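Local atomic coordinates of H127A/Y244A mutant of alginate lyase AlyC3 in complex with dimannuronate (Psychromonas sp., PDB entry 7C8F), a protein that cleaves alginate as a polysaccharide lyase of family PL7, here an engineered double mutant holding the disaccharide dimannuronate in its binding site. Residues 137-142 with 168-173. Numbering follows the deposited sequence.
Sequences NVPHPL and ICKGSF. With BEM (beta-D-mannopyranuronic acid), chain D; BEM (beta-D-mannopyranuronic acid), chain C.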
ATOM      1  N   ASN B 137      -8.082   2.509   2.860  1.00 15.40           N
ATOM      2  CA  ASN B 137      -8.904   2.166   1.705  1.00 14.37           C
ATOM      3  C   ASN B 137      -8.589   3.081   0.529  1.00 15.66           C
ATOM      4  O   ASN B 137      -8.388   4.287   0.695  1.00 16.06           O
ATOM      5  CB  ASN B 137     -10.371   2.344   2.090  1.00 15.76           C
ATOM      6  CG  ASN B 137     -11.303   2.249   0.903  1.00 17.96           C
ATOM      7  OD1 ASN B 137     -11.717   3.267   0.328  1.00 19.82           O
ATOM      8  ND2 ASN B 137     -11.625   1.025   0.508  1.00 18.00           N
ATOM      9  N   VAL B 138      -8.561   2.512  -0.669  1.00 14.38           N
ATOM     10  CA  VAL B 138      -8.421   3.280  -1.903  1.00 13.75           C
ATOM     11  C   VAL B 138      -9.816   3.418  -2.510  1.00 17.32           C
ATOM     12  O   VAL B 138     -10.474   2.397  -2.744  1.00 16.05           O
ATOM     13  CB  VAL B 138      -7.444   2.593  -2.870  1.00 13.35           C
ATOM     14  CG1 VAL B 138      -7.415   3.292  -4.228  1.00 14.89           C
ATOM     15  CG2 VAL B 138      -6.049   2.579  -2.243  1.00 14.62           C
ATOM     16  N   PRO B 139     -10.325   4.645  -2.728  1.00 15.76           N
ATOM     17  CA  PRO B 139     -11.747   4.799  -3.087  1.00 16.17           C
ATOM     18  C   PRO B 139     -12.025   4.598  -4.571  1.00 16.96           C
ATOM     19  O   PRO B 139     -12.802   5.347  -5.178  1.00 19.72           O
ATOM     20  CB  PRO B 139     -12.052   6.239  -2.652  1.00 19.34           C
ATOM     21  CG  PRO B 139     -10.777   6.955  -2.878  1.00 20.29           C
ATOM     22  CD  PRO B 139      -9.669   5.947  -2.520  1.00 18.91           C
ATOM     23  N   HIS B 140     -11.387   3.588  -5.161  1.00 15.36           N
ATOM     24  CA  HIS B 140     -11.519   3.247  -6.566  1.00 15.63           C
ATOM     25  C   HIS B 140     -11.577   1.723  -6.566  1.00 17.56           C
ATOM     26  O   HIS B 140     -10.726   1.075  -5.923  1.00 20.11           O
ATOM     27  CB  HIS B 140     -10.306   3.691  -7.394  1.00 16.17           C
ATOM     28  CG  HIS B 140      -9.911   5.129  -7.210  1.00 16.07           C
ATOM     29  ND1 HIS B 140     -10.614   6.173  -7.774  1.00 17.48           N
ATOM     30  CD2 HIS B 140      -8.870   5.690  -6.551  1.00 16.32           C
ATOM     31  CE1 HIS B 140     -10.028   7.318  -7.459  1.00 18.02           C
ATOM     32  NE2 HIS B 140      -8.964   7.054  -6.720  1.00 17.77           N
ATOM     33  N   PRO B 141     -12.531   1.110  -7.262  1.00 14.64           N
ATOM     34  CA  PRO B 141     -12.511  -0.351  -7.389  1.00 15.94           C
ATOM     35  C   PRO B 141     -11.426  -0.790  -8.351  1.00 12.90           C
ATOM     36  O   PRO B 141     -11.062  -0.068  -9.286  1.00 14.47           O
ATOM     37  CB  PRO B 141     -13.899  -0.682  -7.947  1.00 18.61           C
ATOM     38  CG  PRO B 141     -14.308   0.535  -8.665  1.00 16.80           C
ATOM     39  CD  PRO B 141     -13.643   1.729  -7.994  1.00 16.35           C
ATOM     40  N   LEU B 142     -10.903  -1.996  -8.118  1.00 11.79           N
ATOM     41  CA  LEU B 142      -9.982  -2.580  -9.082  1.00 12.77           C
ATOM     42  C   LEU B 142     -10.660  -2.782 -10.428  1.00 11.67           C
ATOM     43  O   LEU B 142     -10.066  -2.497 -11.474  1.00 12.13           O
ATOM     44  CB  LEU B 142      -9.443  -3.913  -8.556  1.00 12.50           C
ATOM     45  CG  LEU B 142      -8.539  -4.670  -9.534  1.00 12.95           C
ATOM     46  CD1 LEU B 142      -7.295  -3.863  -9.868  1.00 14.40           C
ATOM     47  CD2 LEU B 142      -8.169  -6.037  -8.987  1.00 15.83           C
ATOM     48  N   ILE B 168      -4.604   6.974  -4.756  1.00 15.02           N
ATOM     49  CA  ILE B 168      -5.851   7.670  -4.446  1.00 15.41           C
ATOM     50  C   ILE B 168      -5.892   8.957  -5.258  1.00 17.23           C
ATOM     51  O   ILE B 168      -5.025   9.824  -5.099  1.00 17.91           O
ATOM     52  CB  ILE B 168      -5.971   7.963  -2.946  1.00 16.44           C
ATOM     53  CG1 ILE B 168      -5.972   6.653  -2.163  1.00 15.21           C
ATOM     54  CG2 ILE B 168      -7.261   8.735  -2.663  1.00 18.41           C
ATOM     55  CD1 ILE B 168      -6.096   6.845  -0.671  1.00 17.77           C
ATOM     56  N   CYS B 169      -6.900   9.084  -6.130  1.00 16.98           N
ATOM     57  CA  CYS B 169      -6.946  10.167  -7.105  1.00 18.28           C
ATOM     58  C   CYS B 169      -8.103  11.130  -6.896  1.00 20.41           C
ATOM     59  O   CYS B 169      -8.258  12.065  -7.694  1.00 25.27           O
ATOM     60  CB  CYS B 169      -6.996   9.609  -8.536  1.00 18.75           C
ATOM     61  SG  CYS B 169      -5.485   8.817  -9.071  1.00 19.70           S
ATOM     62  N   LYS B 170      -8.923  10.921  -5.872  1.00 21.03           N
ATOM     63  CA  LYS B 170     -10.040  11.808  -5.590  1.00 26.60           C
ATOM     64  C   LYS B 170     -10.286  11.812  -4.090  1.00 25.52           C
ATOM     65  O   LYS B 170      -9.753  10.985  -3.348  1.00 24.83           O
ATOM     66  CB  LYS B 170     -11.304  11.364  -6.329  1.00 25.17           C
ATOM     67  CG  LYS B 170     -11.884  10.066  -5.806  1.00 22.92           C
ATOM     68  CD  LYS B 170     -12.980   9.509  -6.726  1.00 26.92           C
ATOM     69  CE  LYS B 170     -13.578   8.239  -6.140  1.00 26.00           C
ATOM     70  NZ  LYS B 170     -14.612   7.625  -7.028  1.00 32.46           N
ATOM     71  N   GLY B 171     -11.116  12.751  -3.649  1.00 28.16           N
ATOM     72  CA  GLY B 171     -11.469  12.826  -2.250  1.00 27.47           C
ATOM     73  C   GLY B 171     -10.393  13.477  -1.402  1.00 25.33           C
ATOM     74  O   GLY B 171      -9.358  13.951  -1.877  1.00 28.85           O
ATOM     75  N   SER B 172     -10.654  13.477  -0.093  1.00 36.36           N
ATOM     76  CA  SER B 172      -9.787  14.192   0.838  1.00 44.55           C
ATOM     77  C   SER B 172      -8.349  13.693   0.780  1.00 44.25           C
ATOM     78  O   SER B 172      -7.414  14.478   0.975  1.00 41.35           O
ATOM     79  CB  SER B 172     -10.340  14.082   2.259  1.00 39.27           C
ATOM     80  OG  SER B 172     -10.488  12.728   2.650  1.00 68.24           O
ATOM     81  N   PHE B 173      -8.148  12.406   0.515  1.00 28.11           N
ATOM     82  CA  PHE B 173      -6.817  11.820   0.507  1.00 26.07           C
ATOM     83  C   PHE B 173      -6.183  11.786  -0.882  1.00 22.86           C
ATOM     84  O   PHE B 173      -5.119  11.183  -1.048  1.00 28.06           O
ATOM     85  CB  PHE B 173      -6.848  10.421   1.130  1.00 29.95           C
ATOM     86  CG  PHE B 173      -7.207  10.419   2.594  1.00 28.36           C
ATOM     87  CD1 PHE B 173      -6.277  10.797   3.548  1.00 41.72           C
ATOM     88  CD2 PHE B 173      -8.473  10.044   3.012  1.00 43.26           C
ATOM     89  CE1 PHE B 173      -6.605  10.801   4.895  1.00 31.03           C
ATOM     90  CE2 PHE B 173      -8.808  10.045   4.356  1.00 38.72           C
ATOM     91  CZ  PHE B 173      -7.871  10.424   5.297  1.00 36.14           C
TER
HETATM   92  C1  BEM D   2     -16.924   4.948  -8.081  1.00 65.95           C
HETATM   93  C2  BEM D   2     -17.730   5.565  -9.220  1.00 63.43           C
HETATM   94  O2  BEM D   2     -17.580   6.976  -9.212  1.00 84.87           O
HETATM   95  C3  BEM D   2     -17.178   5.073 -10.537  1.00 52.56           C
HETATM   96  O3  BEM D   2     -17.750   5.762 -11.597  1.00 34.39           O
HETATM   97  C4  BEM D   2     -15.767   5.539 -10.604  1.00 53.60           C
HETATM   98  O4  BEM D   2     -15.233   5.399 -11.887  1.00 85.04           O
HETATM   99  C5  BEM D   2     -15.019   4.803  -9.551  1.00 47.65           C
HETATM  100  O5  BEM D   2     -15.573   5.219  -8.329  1.00 39.25           O
HETATM  101  C6  BEM D   2     -13.590   5.159  -9.616  1.00 21.65           C
HETATM  102  O6B BEM D   2     -13.163   6.031  -8.898  1.00 25.04           O
HETATM  103  O6A BEM D   2     -12.909   4.395 -10.236  1.00 20.00           O
HETATM  104  C1  BEM C   1     -17.631   3.957  -3.128  1.00 66.32           C
HETATM  105  C2  BEM C   1     -16.359   4.757  -3.340  1.00 61.16           C
HETATM  106  O2  BEM C   1     -15.239   3.891  -3.368  1.00 66.96           O
HETATM  107  C3  BEM C   1     -16.458   5.558  -4.613  1.00 61.22           C
HETATM  108  O3  BEM C   1     -15.246   6.187  -4.887  1.00 30.16           O
HETATM  109  C4  BEM C   1     -16.883   4.693  -5.790  1.00 85.78           C
HETATM  110  O4  BEM C   1     -17.268   5.560  -6.852  1.00 35.99           O
HETATM  111  C5  BEM C   1     -18.083   3.854  -5.421  1.00 77.57           C
HETATM  112  O5  BEM C   1     -17.910   3.137  -4.223  1.00 52.11           O
HETATM  113  C6  BEM C   1     -18.241   2.869  -6.510  1.00 69.73           C
HETATM  114  O6B BEM C   1     -17.780   1.740  -6.346  1.00 87.93           O
HETATM  115  O6A BEM C   1     -18.971   3.152  -7.444  1.00 69.20           O
HETATM  116  O1  BEM C   1     -17.500   3.072  -2.031  1.00 61.65           O
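His140 reaches across to Cys169 with one ring nitrogen and to the bound sugar with the other. The backbone N-H of Cys169 points at NE2 of His140 at 3.0 Å and lies close to the ring plane (N-H...N angle 161°). An acceptor at NE2 leaves the hydrogen on ND1 of His140, which donates to carboxylate oxygen O6B of the chain D mannuronate at 2.8 Å, again at the ring edge. Imidazole suits this place because it can accept at one edge and donate at another. With CG beside the backbone N (chi1 -51°), the ring is set between Cys169 and the sugar carboxylate.

Lys170 runs past this ring in the opposite direction, its CG 3.7 Å from CE1 of His140. The extended chain beyond CG carries NZ of Lys170 between the two sugars, where it bonds O6B of chain D at 2.9 Å and O3 of the chain C mannuronate at 2.7 Å. A long side chain ending in a probably charged ammonium suits a pocket for an acidic sugar. O3 of the chain C mannuronate donates to Pro139 O, 2.6 Å away. The Pro139 ring crosses Ile168 at about a right angle, Pro139 CD lying 3.7 Å from Ile168 CG2.

The loops following strands 119-129 and 157-163 thereby wall the glycan pocket, which Gln124 and Arg77 help complete. Were His140 replaced by an alanine, the Cys169 N-H would probably lose its acceptor and O6B one of its donors. ND1 of His140 and NZ of Lys170, one from each loop, together match a negatively charged uronate.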